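Local coordinates for protein peptidoglycan synthase activator LpoP (Pseudomonas aeruginosa, PDB 6W5Q) that probably activates a peptidoglycan synthase in cell-wall assembly as a lipoprotein, the piece here being its globular C-terminal domain of tetratricopeptide-repeat type, at residues A[93-98]-A[108-113]; A[16-21]-A[38-43]; A[48-53]-A[80-85]. All blocks are in the same frame, centred on the assembly; numbering follows the deposited sequence.

The chain is a row of six helices, and its three contacts follow one another. From the N terminus, contact 2 comes first: it closes the turn between helices 13-28 and 31-44 as an antiparallel hairpin. Contact 3 then closes a longer loop that contains helix 65-78, and joins the starts of helices 49-61 and 83-99. Contact 1 closes the last hairpin, between helices 83-99 and 103-114. None nests in or crosses another. Contacts 2 and 3 touch through Val51 and Leu52, while contacts 1 and 3 share helix 83-99. Contacts 1 and 2 lie on opposite sides of the chain's centre, about 26 Å apart between centres.

Contact 1: residues A[93-98]-A[108-113]; sequences IAQARE and LARQKA. With SO4 (sulfate ion), chain J.
Arg110 NH1 donates to Glu98 OE2 at 2.7 Å, the shortest polar bond between segments 93-98 and 108-113. Its neighbour NH2 donates to Glu98 OE1 at 3.0 Å, and this bond is nearly straight, with an N-H...O angle of 170°. The salt bridge is therefore bidentate and end-on: each terminal nitrogen of the arginine takes one carboxylate oxygen. The two flat groups are not coplanar, however. Their planes lie 58° apart. The carboxylate sits at the edge of the guanidinium, but both its oxygens are met from above the carboxylate plane.

Arg110 reaches this place by lying across the other helix. Its chain is extended from CG to NE, which carries the guanidinium over Ala94. Ala94 CB sits 3.7 Å above the guanidinium plane, over its centre, and also packs on Arg110 CG at 3.4 Å. Gln95 brings its CG to 3.6 Å from Arg110 NH2. Arg110 NE forms a further salt bridge with Glu91, so two acids hold the guanidinium and limit its rotation.

Beside the salt bridge the helices meet through small residues. Ala94 CB and Ala109 CB are 3.9 Å apart, and Ile93 CG2 adds a methyl contact to Ala109 CB. With alanine on both sides the backbones come close: the axes approach to 8.8 Å. On another side of helix 103-114, Lys112 NZ donates to O4 of a sulfate ion that probably came from the crystallisation liquor.

The helices run antiparallel, at 173°, as a helical hairpin, consistent with the tetratricopeptide-repeat type of the domain. Ile93 also packs on Ala72, Arg73 and Leu76 of helix 65-78, and Trp90 of helix 83-99 touches Ala109, Lys112 and Ala113 of helix 103-114.

Contact 2: residues A[16-21]-A[38-43]; sequences LAMLTT and LERAQR. With SO4 (sulfate ion), chain I.
Met18 and Arg40 lie at an oblique angle to each other at one margin of this helix pair. The methionine chain is bent (chi2 -55°, chi3 106°), and it brings its sulfur and methyl up to the arginine. Met18 CE is 3.3 Å from Arg40 NH1, near the guanidinium plane and at its edge. Met18 SD also lies at that edge and touches Arg40 CD.

The Leu19 and Leu38 side chains stand roughly perpendicular. Their CD2 methyls meet at 3.5 Å, on the side facing helix 49-61. Between these two pairs Met18 CB packs on Ala41 CB at 3.8 Å, where the backbones come nearest. The contact across the helices is thus carried by packing.

Arg40 is stretched outward from CG to NE and turns another part of its edge to a sulfate ion, probably from the crystallisation liquor. NE and NH2 both donate to sulfate O4, NE at 2.8 Å. Arg43 reaches the same ion from one turn on: its NH2 donates to O2 at 3.1 Å, and NH1 adds weak bonds. The two arginines together hold the anion at the surface.

Helices 13-28 and 31-44 run antiparallel, at 172°, forming a helical hairpin. Helix 49-61 packs against both: Val51 touches Leu19 and Ala41, and Leu52 touches Gln42.

Contact 3: residues A[48-53]-A[80-85]; sequences EPQVLY and NGRPAL
Leu85 reaches from helix 83-99 to Pro49, Gln50 and Tyr53 at the start of helix 49-61. Its CB does not point at that helix. CG stands anti to the backbone N (chi1 -176°), and the branch beyond it swings the two methyls into contact. CD2 takes the Pro49 side: it lies 3.8 Å from Pro49 CB and 3.7 Å from Gln50 CG. CD1 turns to Tyr53, where it meets both CB and CG at 4.1 Å. It approaches the tyrosine ring obliquely, and the leucine and tyrosine side chains run alongside each other, pointing opposite ways. Leu85 thus fits among three residues within about one turn of the neighbouring helix, and carries the largest share of the contact.

Arg82 lies over the same group. Leu85 CD2 sits 4.2 Å above the guanidinium plane, over its centre, and touches Pro49 and Gln50 on its other flanks. Arg82 NH1 approaches Pro49 CG at 3.8 Å and makes a long salt bridge, 3.6 Å, with Glu48 OE1. The carboxylate and guanidinium planes are 76° apart.

Glu48 is the N-cap of helix 49-61. Its OE1 uses the anti lone pair to accept from Gln50 N at 2.9 Å, so this one oxygen serves both the cap and the salt bridge.

The contact joins the N-terminal ends of helices 49-61 and 83-99, with helix 65-78 between them in sequence. This packing of alternate helices is consistent with a tetratricopeptide-repeat fold. Helix 65-78 borders the contact through Tyr78, which touches Pro49 and Leu52. Tyr53 continues the packing along helix 83-99 onto Leu89 and Leu92.

Contact 1: residues A[93-98]-A[108-113]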
ATOM      1  N   ILE A  93       4.366  -0.512   6.474  1.00 28.44           N
ATOM      2  CA  ILE A  93       4.547   0.604   7.399  1.00 31.61           C
ATOM      3  C   ILE A  93       5.924   0.535   8.058  1.00 27.57           C
ATOM      4  O   ILE A  93       6.601   1.556   8.217  1.00 29.08           O
ATOM      5  CB  ILE A  93       3.405   0.609   8.434  1.00 29.78           C
ATOM      6  CG1 ILE A  93       2.081   0.939   7.745  1.00 26.79           C
ATOM      7  CG2 ILE A  93       3.711   1.561   9.596  1.00 33.09           C
ATOM      8  CD1 ILE A  93       0.868   0.713   8.598  1.00 30.56           C
ATOM      9  N   ALA A  94       6.353  -0.673   8.444  1.00 32.13           N
ATOM     10  CA  ALA A  94       7.693  -0.878   8.982  1.00 33.80           C
ATOM     11  C   ALA A  94       8.749  -0.389   8.005  1.00 31.68           C
ATOM     12  O   ALA A  94       9.712   0.287   8.387  1.00 36.89           O
ATOM     13  CB  ALA A  94       7.915  -2.362   9.292  1.00 27.55           C
ATOM     14  N   GLN A  95       8.588  -0.736   6.730  1.00 30.80           N
ATOM     15  CA  GLN A  95       9.587  -0.364   5.737  1.00 31.79           C
ATOM     16  C   GLN A  95       9.595   1.129   5.508  1.00 36.26           C
ATOM     17  O   GLN A  95      10.658   1.714   5.277  1.00 35.90           O
ATOM     18  CB  GLN A  95       9.325  -1.109   4.437  1.00 37.69           C
ATOM     19  CG  GLN A  95       9.411  -2.596   4.593  1.00 34.10           C
ATOM     20  CD  GLN A  95       9.339  -3.290   3.276  1.00 40.20           C
ATOM     21  OE1 GLN A  95       9.224  -4.521   3.211  1.00 45.91           O
ATOM     22  NE2 GLN A  95       9.395  -2.510   2.195  1.00 31.89           N
ATOM     23  N   ALA A  96       8.423   1.760   5.601  1.00 30.38           N
ATOM     24  CA  ALA A  96       8.345   3.212   5.478  1.00 34.45           C
ATOM     25  C   ALA A  96       8.960   3.921   6.689  1.00 33.41           C
ATOM     26  O   ALA A  96       9.564   4.990   6.541  1.00 32.41           O
ATOM     27  CB  ALA A  96       6.885   3.629   5.286  1.00 28.78           C
ATOM     28  N   ARG A  97       8.790   3.370   7.904  1.00 33.88           N
ATOM     29  CA  ARG A  97       9.454   3.973   9.064  1.00 33.67           C
ATOM     30  C   ARG A  97      10.962   3.857   8.937  1.00 33.99           C
ATOM     31  O   ARG A  97      11.688   4.822   9.204  1.00 30.75           O
ATOM     32  CB  ARG A  97       9.002   3.314  10.372  1.00 31.21           C
ATOM     33  CG  ARG A  97       7.500   3.374  10.624  1.00 35.14           C
ATOM     34  CD  ARG A  97       7.020   4.797  10.662  1.00 34.04           C
ATOM     35  NE  ARG A  97       7.922   5.668  11.396  1.00 36.40           N
ATOM     36  CZ  ARG A  97       7.724   6.972  11.549  1.00 38.50           C
ATOM     37  NH1 ARG A  97       6.660   7.544  11.014  1.00 38.74           N
ATOM     38  NH2 ARG A  97       8.591   7.703  12.238  1.00 36.81           N
ATOM     39  N   GLU A  98      11.440   2.669   8.547  1.00 33.55           N
ATOM     40  CA  GLU A  98      12.867   2.423   8.335  1.00 34.57           C
ATOM     41  C   GLU A  98      13.491   3.462   7.410  1.00 37.61           C
ATOM     42  O   GLU A  98      14.564   4.008   7.695  1.00 36.27           O
ATOM     43  CB  GLU A  98      13.061   1.022   7.740  1.00 36.85           C
ATOM     44  CG  GLU A  98      13.084  -0.084   8.752  1.00 43.91           C
ATOM     45  CD  GLU A  98      13.245  -1.467   8.137  1.00 46.97           C
ATOM     46  OE1 GLU A  98      12.817  -1.681   6.974  1.00 41.86           O
ATOM     47  OE2 GLU A  98      13.794  -2.346   8.831  1.00 53.66           O
ATOM     48  N   LEU A 108       8.262  -1.938  15.942  1.00 28.70           N
ATOM     49  CA  LEU A 108       6.954  -1.977  16.561  1.00 30.62           C
ATOM     50  C   LEU A 108       5.893  -2.317  15.536  1.00 33.99           C
ATOM     51  O   LEU A 108       4.879  -2.935  15.869  1.00 38.25           O
ATOM     52  CB  LEU A 108       6.658  -0.626  17.222  1.00 31.98           C
ATOM     53  CG  LEU A 108       7.514  -0.314  18.458  1.00 39.06           C
ATOM     54  CD1 LEU A 108       7.200   1.055  19.024  1.00 39.26           C
ATOM     55  CD2 LEU A 108       7.292  -1.373  19.524  1.00 28.12           C
ATOM     56  N   ALA A 109       6.117  -1.923  14.284  1.00 32.55           N
ATOM     57  CA  ALA A 109       5.162  -2.244  13.232  1.00 33.50           C
ATOM     58  C   ALA A 109       5.274  -3.704  12.840  1.00 35.93           C
ATOM     59  O   ALA A 109       4.256  -4.380  12.672  1.00 36.86           O
ATOM     60  CB  ALA A 109       5.385  -1.337  12.024  1.00 32.02           C
ATOM     61  N   ARG A 110       6.506  -4.214  12.724  1.00 32.67           N
ATOM     62  CA  ARG A 110       6.696  -5.623  12.404  1.00 37.54           C
ATOM     63  C   ARG A 110       6.182  -6.507  13.520  1.00 43.37           C
ATOM     64  O   ARG A 110       5.855  -7.675  13.279  1.00 43.83           O
ATOM     65  CB  ARG A 110       8.173  -5.927  12.158  1.00 39.19           C
ATOM     66  CG  ARG A 110       8.766  -5.179  10.997  1.00 34.16           C
ATOM     67  CD  ARG A 110       9.924  -5.935  10.347  1.00 42.91           C
ATOM     68  NE  ARG A 110      10.137  -5.451   8.981  1.00 41.36           N
ATOM     69  CZ  ARG A 110      10.958  -4.458   8.660  1.00 41.86           C
ATOM     70  NH1 ARG A 110      11.670  -3.853   9.610  1.00 38.85           N
ATOM     71  NH2 ARG A 110      11.068  -4.072   7.390  1.00 42.48           N
ATOM     72  N   GLN A 111       6.134  -5.974  14.747  1.00 39.79           N
ATOM     73  CA  GLN A 111       5.531  -6.699  15.863  1.00 43.32           C
ATOM     74  C   GLN A 111       4.030  -6.872  15.661  1.00 47.22           C
ATOM     75  O   GLN A 111       3.467  -7.918  16.011  1.00 47.26           O
ATOM     76  CB  GLN A 111       5.789  -5.956  17.171  1.00 43.59           C
ATOM     77  CG  GLN A 111       6.779  -6.581  18.090  1.00 51.45           C
ATOM     78  CD  GLN A 111       6.656  -6.021  19.494  1.00 59.76           C
ATOM     79  OE1 GLN A 111       5.720  -5.278  19.799  1.00 62.56           O
ATOM     80  NE2 GLN A 111       7.595  -6.378  20.359  1.00 58.67           N
ATOM     81  N   LYS A 112       3.364  -5.843  15.117  1.00 47.03           N
ATOM     82  CA  LYS A 112       1.921  -5.914  14.893  1.00 45.19           C
ATOM     83  C   LYS A 112       1.586  -6.796  13.710  1.00 47.58           C
ATOM     84  O   LYS A 112       0.517  -7.411  13.683  1.00 59.77           O
ATOM     85  CB  LYS A 112       1.335  -4.514  14.682  1.00 40.16           C
ATOM     86  CG  LYS A 112       1.865  -3.506  15.655  1.00 38.77           C
ATOM     87  CD  LYS A 112       1.139  -2.193  15.640  1.00 39.01           C
ATOM     88  CE  LYS A 112       1.777  -1.265  16.687  1.00 48.44           C
ATOM     89  NZ  LYS A 112       1.454   0.166  16.477  1.00 46.57           N
ATOM     90  N   ALA A 113       2.475  -6.855  12.721  1.00 46.27           N
ATOM     91  CA  ALA A 113       2.270  -7.757  11.601  1.00 45.56           C
ATOM     92  C   ALA A 113       2.304  -9.210  12.059  1.00 58.01           C
ATOM     93  O   ALA A 113       1.580 -10.049  11.512  1.00 60.03           O
ATOM     94  CB  ALA A 113       3.329  -7.489  10.527  1.00 39.57           C
TER
HETATM   95  S   SO4 J 302      -1.560   1.946  15.931  1.00 68.64           S
HETATM   96  O1  SO4 J 302      -0.284   2.610  15.648  1.00 56.60           O
HETATM   97  O2  SO4 J 302      -2.414   2.848  16.701  1.00 65.60           O
HETATM   98  O3  SO4 J 302      -2.239   1.609  14.679  1.00 72.02           O
HETATM   99  O4  SO4 J 302      -1.347   0.709  16.687  1.00 63.43           O

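Contact 2: residues A[16-21]-A[38-43]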
ATOM      1  N   LEU A  16     -10.306  -4.279 -10.784  1.00 40.30           N
ATOM      2  CA  LEU A  16      -9.250  -5.205 -11.173  1.00 37.78           C
ATOM      3  C   LEU A  16      -8.525  -4.721 -12.423  1.00 35.50           C
ATOM      4  O   LEU A  16      -7.309  -4.904 -12.551  1.00 35.20           O
ATOM      5  CB  LEU A  16      -9.819  -6.616 -11.366  1.00 40.19           C
ATOM      6  CG  LEU A  16      -8.844  -7.688 -11.874  1.00 46.72           C
ATOM      7  CD1 LEU A  16      -7.791  -8.012 -10.821  1.00 37.20           C
ATOM      8  CD2 LEU A  16      -9.582  -8.986 -12.271  1.00 41.65           C
ATOM      9  N   ALA A  17      -9.249  -4.092 -13.349  1.00 33.63           N
ATOM     10  CA  ALA A  17      -8.596  -3.554 -14.536  1.00 35.98           C
ATOM     11  C   ALA A  17      -7.529  -2.532 -14.150  1.00 34.54           C
ATOM     12  O   ALA A  17      -6.399  -2.579 -14.654  1.00 32.53           O
ATOM     13  CB  ALA A  17      -9.630  -2.937 -15.478  1.00 34.79           C
ATOM     14  N   MET A  18      -7.866  -1.613 -13.240  1.00 33.07           N
ATOM     15  CA  MET A  18      -6.912  -0.586 -12.831  1.00 30.86           C
ATOM     16  C   MET A  18      -5.726  -1.187 -12.084  1.00 31.39           C
ATOM     17  O   MET A  18      -4.572  -0.808 -12.329  1.00 32.91           O
ATOM     18  CB  MET A  18      -7.620   0.466 -11.974  1.00 28.66           C
ATOM     19  CG  MET A  18      -8.553   1.383 -12.792  1.00 38.60           C
ATOM     20  SD  MET A  18      -7.705   2.192 -14.175  1.00 45.12           S
ATOM     21  CE  MET A  18      -8.339   1.304 -15.595  1.00 39.27           C
ATOM     22  N   LEU A  19      -5.986  -2.127 -11.174  1.00 33.92           N
ATOM     23  CA  LEU A  19      -4.905  -2.854 -10.510  1.00 38.97           C
ATOM     24  C   LEU A  19      -4.004  -3.538 -11.525  1.00 34.26           C
ATOM     25  O   LEU A  19      -2.773  -3.403 -11.471  1.00 29.13           O
ATOM     26  CB  LEU A  19      -5.476  -3.889  -9.528  1.00 36.59           C
ATOM     27  CG  LEU A  19      -6.326  -3.325  -8.384  1.00 39.44           C
ATOM     28  CD1 LEU A  19      -6.518  -4.342  -7.273  1.00 45.67           C
ATOM     29  CD2 LEU A  19      -5.715  -2.049  -7.832  1.00 38.74           C
ATOM     30  N   THR A  20      -4.603  -4.290 -12.451  1.00 35.05           N
ATOM     31  CA  THR A  20      -3.833  -4.960 -13.499  1.00 33.79           C
ATOM     32  C   THR A  20      -2.995  -3.963 -14.293  1.00 38.79           C
ATOM     33  O   THR A  20      -1.805  -4.192 -14.558  1.00 36.11           O
ATOM     34  CB  THR A  20      -4.775  -5.702 -14.438  1.00 40.43           C
ATOM     35  OG1 THR A  20      -5.407  -6.769 -13.729  1.00 46.04           O
ATOM     36  CG2 THR A  20      -4.014  -6.260 -15.618  1.00 39.24           C
ATOM     37  N   THR A  21      -3.614  -2.851 -14.694  1.00 32.71           N
ATOM     38  CA  THR A  21      -2.887  -1.819 -15.417  1.00 32.06           C
ATOM     39  C   THR A  21      -1.767  -1.233 -14.562  1.00 33.98           C
ATOM     40  O   THR A  21      -0.637  -1.063 -15.035  1.00 31.11           O
ATOM     41  CB  THR A  21      -3.867  -0.738 -15.865  1.00 31.75           C
ATOM     42  OG1 THR A  21      -4.756  -1.299 -16.840  1.00 36.08           O
ATOM     43  CG2 THR A  21      -3.125   0.438 -16.468  1.00 33.94           C
ATOM     44  N   LEU A  38      -3.577   3.803  -9.862  1.00 26.86           N
ATOM     45  CA  LEU A  38      -4.151   3.458  -8.571  1.00 26.43           C
ATOM     46  C   LEU A  38      -5.009   4.597  -8.019  1.00 26.44           C
ATOM     47  O   LEU A  38      -6.004   4.342  -7.330  1.00 26.63           O
ATOM     48  CB  LEU A  38      -3.021   3.052  -7.608  1.00 23.23           C
ATOM     49  CG  LEU A  38      -2.340   1.741  -8.083  1.00 30.20           C
ATOM     50  CD1 LEU A  38      -1.060   1.394  -7.346  1.00 28.19           C
ATOM     51  CD2 LEU A  38      -3.309   0.532  -8.016  1.00 25.72           C
ATOM     52  N   GLU A  39      -4.671   5.852  -8.318  1.00 26.68           N
ATOM     53  CA  GLU A  39      -5.560   6.931  -7.894  1.00 30.70           C
ATOM     54  C   GLU A  39      -6.859   6.907  -8.691  1.00 29.08           C
ATOM     55  O   GLU A  39      -7.900   7.347  -8.195  1.00 27.93           O
ATOM     56  CB  GLU A  39      -4.871   8.295  -8.030  1.00 27.81           C
ATOM     57  CG  GLU A  39      -3.534   8.413  -7.328  1.00 29.59           C
ATOM     58  CD  GLU A  39      -3.663   8.754  -5.854  1.00 35.77           C
ATOM     59  OE1 GLU A  39      -2.617   8.892  -5.192  1.00 35.95           O
ATOM     60  OE2 GLU A  39      -4.808   8.883  -5.359  1.00 39.08           O
ATOM     61  N   ARG A  40      -6.828   6.382  -9.915  1.00 30.62           N
ATOM     62  CA  ARG A  40      -8.071   6.204 -10.656  1.00 31.79           C
ATOM     63  C   ARG A  40      -8.879   5.057 -10.060  1.00 28.17           C
ATOM     64  O   ARG A  40     -10.111   5.128  -9.982  1.00 26.58           O
ATOM     65  CB  ARG A  40      -7.757   5.986 -12.149  1.00 27.11           C
ATOM     66  CG  ARG A  40      -8.987   5.913 -13.088  1.00 39.56           C
ATOM     67  CD  ARG A  40      -8.572   5.825 -14.575  1.00 39.50           C
ATOM     68  NE  ARG A  40      -9.618   6.237 -15.522  1.00 39.67           N
ATOM     69  CZ  ARG A  40     -10.216   5.420 -16.401  1.00 48.71           C
ATOM     70  NH1 ARG A  40      -9.882   4.133 -16.454  1.00 42.96           N
ATOM     71  NH2 ARG A  40     -11.156   5.883 -17.233  1.00 39.00           N
ATOM     72  N   ALA A  41      -8.197   4.005  -9.596  1.00 31.91           N
ATOM     73  CA  ALA A  41      -8.872   2.903  -8.915  1.00 28.87           C
ATOM     74  C   ALA A  41      -9.676   3.386  -7.703  1.00 30.65           C
ATOM     75  O   ALA A  41     -10.758   2.854  -7.414  1.00 32.71           O
ATOM     76  CB  ALA A  41      -7.837   1.856  -8.494  1.00 28.78           C
ATOM     77  N   GLN A  42      -9.153   4.388  -6.975  1.00 29.59           N
ATOM     78  CA  GLN A  42      -9.856   4.934  -5.810  1.00 33.27           C
ATOM     79  C   GLN A  42     -11.149   5.648  -6.175  1.00 32.41           C
ATOM     80  O   GLN A  42     -12.052   5.743  -5.341  1.00 33.11           O
ATOM     81  CB  GLN A  42      -8.970   5.910  -5.058  1.00 33.28           C
ATOM     82  CG  GLN A  42      -7.753   5.308  -4.449  1.00 34.62           C
ATOM     83  CD  GLN A  42      -7.246   6.161  -3.316  1.00 32.95           C
ATOM     84  OE1 GLN A  42      -7.863   6.234  -2.261  1.00 40.76           O
ATOM     85  NE2 GLN A  42      -6.130   6.835  -3.539  1.00 29.88           N
ATOM     86  N   ARG A  43     -11.253   6.201  -7.386  1.00 36.89           N
ATOM     87  CA  ARG A  43     -12.515   6.817  -7.791  1.00 32.49           C
ATOM     88  C   ARG A  43     -13.638   5.789  -7.858  1.00 36.77           C
ATOM     89  O   ARG A  43     -14.809   6.126  -7.631  1.00 38.26           O
ATOM     90  CB  ARG A  43     -12.347   7.513  -9.134  1.00 33.50           C
ATOM     91  CG  ARG A  43     -11.423   8.719  -9.089  1.00 31.86           C
ATOM     92  CD  ARG A  43     -11.045   9.150 -10.505  1.00 31.98           C
ATOM     93  NE  ARG A  43     -12.191   9.635 -11.271  1.00 28.63           N
ATOM     94  CZ  ARG A  43     -12.164   9.847 -12.581  1.00 36.39           C
ATOM     95  NH1 ARG A  43     -11.042   9.608 -13.252  1.00 31.41           N
ATOM     96  NH2 ARG A  43     -13.241  10.305 -13.217  1.00 37.67           N
TER
HETATM   97  S   SO4 I 301     -11.203   9.470 -16.562  1.00 58.45           S
HETATM   98  O1  SO4 I 301      -9.764   9.736 -16.648  1.00 41.75           O
HETATM   99  O2  SO4 I 301     -11.944  10.609 -16.041  1.00 50.82           O
HETATM  100  O3  SO4 I 301     -11.737   9.107 -17.875  1.00 59.01           O
HETATM  101  O4  SO4 I 301     -11.419   8.361 -15.647  1.00 67.12           O

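Contact 3: residues A[48-53]-A[80-85]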
ATOM      1  N   GLU A  48     -11.179   0.451  -0.686  1.00 49.03           N
ATOM      2  CA  GLU A  48     -10.605  -0.866  -0.923  1.00 42.82           C
ATOM      3  C   GLU A  48      -9.186  -0.914  -0.354  1.00 43.49           C
ATOM      4  O   GLU A  48      -8.291  -0.254  -0.905  1.00 35.65           O
ATOM      5  CB  GLU A  48     -10.610  -1.200  -2.412  1.00 41.75           C
ATOM      6  CG  GLU A  48      -9.915  -2.516  -2.807  1.00 49.41           C
ATOM      7  CD  GLU A  48     -10.372  -3.740  -2.014  1.00 61.62           C
ATOM      8  OE1 GLU A  48      -9.641  -4.166  -1.086  1.00 61.78           O
ATOM      9  OE2 GLU A  48     -11.451  -4.288  -2.327  1.00 69.09           O
ATOM     10  N   PRO A  49      -8.938  -1.657   0.721  1.00 42.57           N
ATOM     11  CA  PRO A  49      -7.568  -1.704   1.264  1.00 36.29           C
ATOM     12  C   PRO A  49      -6.560  -2.295   0.292  1.00 34.31           C
ATOM     13  O   PRO A  49      -5.383  -1.911   0.325  1.00 29.43           O
ATOM     14  CB  PRO A  49      -7.713  -2.555   2.529  1.00 37.99           C
ATOM     15  CG  PRO A  49      -9.066  -3.222   2.424  1.00 45.49           C
ATOM     16  CD  PRO A  49      -9.918  -2.369   1.549  1.00 39.24           C
ATOM     17  N   GLN A  50      -6.981  -3.203  -0.589  1.00 33.97           N
ATOM     18  CA  GLN A  50      -6.031  -3.762  -1.542  1.00 41.20           C
ATOM     19  C   GLN A  50      -5.550  -2.704  -2.529  1.00 37.13           C
ATOM     20  O   GLN A  50      -4.385  -2.726  -2.947  1.00 35.34           O
ATOM     21  CB  GLN A  50      -6.648  -4.961  -2.267  1.00 45.99           C
ATOM     22  CG  GLN A  50      -6.618  -6.257  -1.439  1.00 56.65           C
ATOM     23  CD  GLN A  50      -5.552  -7.233  -1.911  1.00 64.10           C
ATOM     24  OE1 GLN A  50      -4.478  -6.819  -2.354  1.00 64.44           O
ATOM     25  NE2 GLN A  50      -5.843  -8.536  -1.824  1.00 66.91           N
ATOM     26  N   VAL A  51      -6.404  -1.750  -2.878  1.00 32.47           N
ATOM     27  CA  VAL A  51      -5.946  -0.636  -3.699  1.00 33.67           C
ATOM     28  C   VAL A  51      -4.908   0.172  -2.941  1.00 29.89           C
ATOM     29  O   VAL A  51      -3.841   0.505  -3.475  1.00 27.93           O
ATOM     30  CB  VAL A  51      -7.131   0.242  -4.133  1.00 34.58           C
ATOM     31  CG1 VAL A  51      -6.620   1.502  -4.822  1.00 34.54           C
ATOM     32  CG2 VAL A  51      -8.028  -0.523  -5.059  1.00 31.30           C
ATOM     33  N   LEU A  52      -5.205   0.489  -1.677  1.00 32.61           N
ATOM     34  CA  LEU A  52      -4.293   1.288  -0.857  1.00 33.78           C
ATOM     35  C   LEU A  52      -2.974   0.562  -0.630  1.00 32.50           C
ATOM     36  O   LEU A  52      -1.899   1.179  -0.647  1.00 25.82           O
ATOM     37  CB  LEU A  52      -4.979   1.635   0.472  1.00 27.56           C
ATOM     38  CG  LEU A  52      -6.195   2.530   0.195  1.00 33.94           C
ATOM     39  CD1 LEU A  52      -7.027   2.803   1.403  1.00 35.00           C
ATOM     40  CD2 LEU A  52      -5.760   3.843  -0.432  1.00 33.92           C
ATOM     41  N   TYR A  53      -3.038  -0.760  -0.455  1.00 36.34           N
ATOM     42  CA  TYR A  53      -1.829  -1.561  -0.301  1.00 35.21           C
ATOM     43  C   TYR A  53      -0.884  -1.387  -1.487  1.00 33.29           C
ATOM     44  O   TYR A  53       0.321  -1.166  -1.314  1.00 35.50           O
ATOM     45  CB  TYR A  53      -2.208  -3.028  -0.135  1.00 33.03           C
ATOM     46  CG  TYR A  53      -1.006  -3.935  -0.059  1.00 32.84           C
ATOM     47  CD1 TYR A  53      -0.291  -4.065   1.128  1.00 35.11           C
ATOM     48  CD2 TYR A  53      -0.591  -4.667  -1.167  1.00 42.51           C
ATOM     49  CE1 TYR A  53       0.812  -4.903   1.214  1.00 41.12           C
ATOM     50  CE2 TYR A  53       0.508  -5.506  -1.096  1.00 46.69           C
ATOM     51  CZ  TYR A  53       1.207  -5.621   0.101  1.00 47.37           C
ATOM     52  OH  TYR A  53       2.303  -6.448   0.183  1.00 53.63           O
ATOM     53  N   ASN A  80     -10.072  -4.388   8.316  1.00 56.28           N
ATOM     54  CA  ASN A  80     -10.505  -5.118   9.502  1.00 59.84           C
ATOM     55  C   ASN A  80     -11.038  -6.496   9.138  1.00 59.46           C
ATOM     56  O   ASN A  80     -11.828  -6.647   8.202  1.00 62.01           O
ATOM     57  CB  ASN A  80     -11.566  -4.323  10.254  1.00 69.64           C
ATOM     58  CG  ASN A  80     -10.982  -3.546  11.415  1.00 80.22           C
ATOM     59  OD1 ASN A  80      -9.772  -3.299  11.466  1.00 75.18           O
ATOM     60  ND2 ASN A  80     -11.836  -3.163  12.365  1.00 87.71           N
ATOM     61  N   GLY A  81     -10.588  -7.504   9.880  1.00 60.67           N
ATOM     62  CA  GLY A  81     -10.948  -8.877   9.581  1.00 61.06           C
ATOM     63  C   GLY A  81     -10.355  -9.380   8.283  1.00 59.75           C
ATOM     64  O   GLY A  81     -11.002 -10.152   7.564  1.00 61.70           O
ATOM     65  N   ARG A  82      -9.143  -8.936   7.949  1.00 58.76           N
ATOM     66  CA  ARG A  82      -8.427  -9.386   6.755  1.00 50.90           C
ATOM     67  C   ARG A  82      -6.962  -9.556   7.133  1.00 50.71           C
ATOM     68  O   ARG A  82      -6.105  -8.749   6.755  1.00 50.12           O
ATOM     69  CB  ARG A  82      -8.616  -8.399   5.599  1.00 52.51           C
ATOM     70  CG  ARG A  82     -10.090  -8.103   5.296  1.00 52.24           C
ATOM     71  CD  ARG A  82     -10.294  -7.269   4.051  1.00 51.24           C
ATOM     72  NE  ARG A  82     -10.046  -8.020   2.820  1.00 58.89           N
ATOM     73  CZ  ARG A  82     -10.323  -7.569   1.597  1.00 59.06           C
ATOM     74  NH1 ARG A  82     -10.867  -6.365   1.426  1.00 49.02           N
ATOM     75  NH2 ARG A  82     -10.055  -8.326   0.541  1.00 63.96           N
ATOM     76  N   PRO A  83      -6.638 -10.622   7.878  1.00 51.52           N
ATOM     77  CA  PRO A  83      -5.347 -10.656   8.591  1.00 45.47           C
ATOM     78  C   PRO A  83      -4.133 -10.700   7.684  1.00 43.43           C
ATOM     79  O   PRO A  83      -3.128 -10.036   7.977  1.00 47.47           O
ATOM     80  CB  PRO A  83      -5.449 -11.930   9.447  1.00 46.58           C
ATOM     81  CG  PRO A  83      -6.914 -12.291   9.457  1.00 50.02           C
ATOM     82  CD  PRO A  83      -7.461 -11.809   8.153  1.00 52.10           C
ATOM     83  N   ALA A  84      -4.182 -11.483   6.606  1.00 46.80           N
ATOM     84  CA  ALA A  84      -3.068 -11.513   5.664  1.00 41.02           C
ATOM     85  C   ALA A  84      -2.777 -10.124   5.123  1.00 40.20           C
ATOM     86  O   ALA A  84      -1.614  -9.738   4.973  1.00 39.73           O
ATOM     87  CB  ALA A  84      -3.377 -12.478   4.519  1.00 44.85           C
ATOM     88  N   LEU A  85      -3.827  -9.350   4.853  1.00 43.33           N
ATOM     89  CA  LEU A  85      -3.657  -8.019   4.283  1.00 40.95           C
ATOM     90  C   LEU A  85      -3.142  -7.037   5.324  1.00 38.08           C
ATOM     91  O   LEU A  85      -2.313  -6.172   5.019  1.00 37.23           O
ATOM     92  CB  LEU A  85      -4.986  -7.545   3.696  1.00 38.78           C
ATOM     93  CG  LEU A  85      -5.011  -6.203   2.961  1.00 38.45           C
ATOM     94  CD1 LEU A  85      -3.839  -6.065   2.017  1.00 34.04           C
ATOM     95  CD2 LEU A  85      -6.320  -6.050   2.197  1.00 46.22           C
TER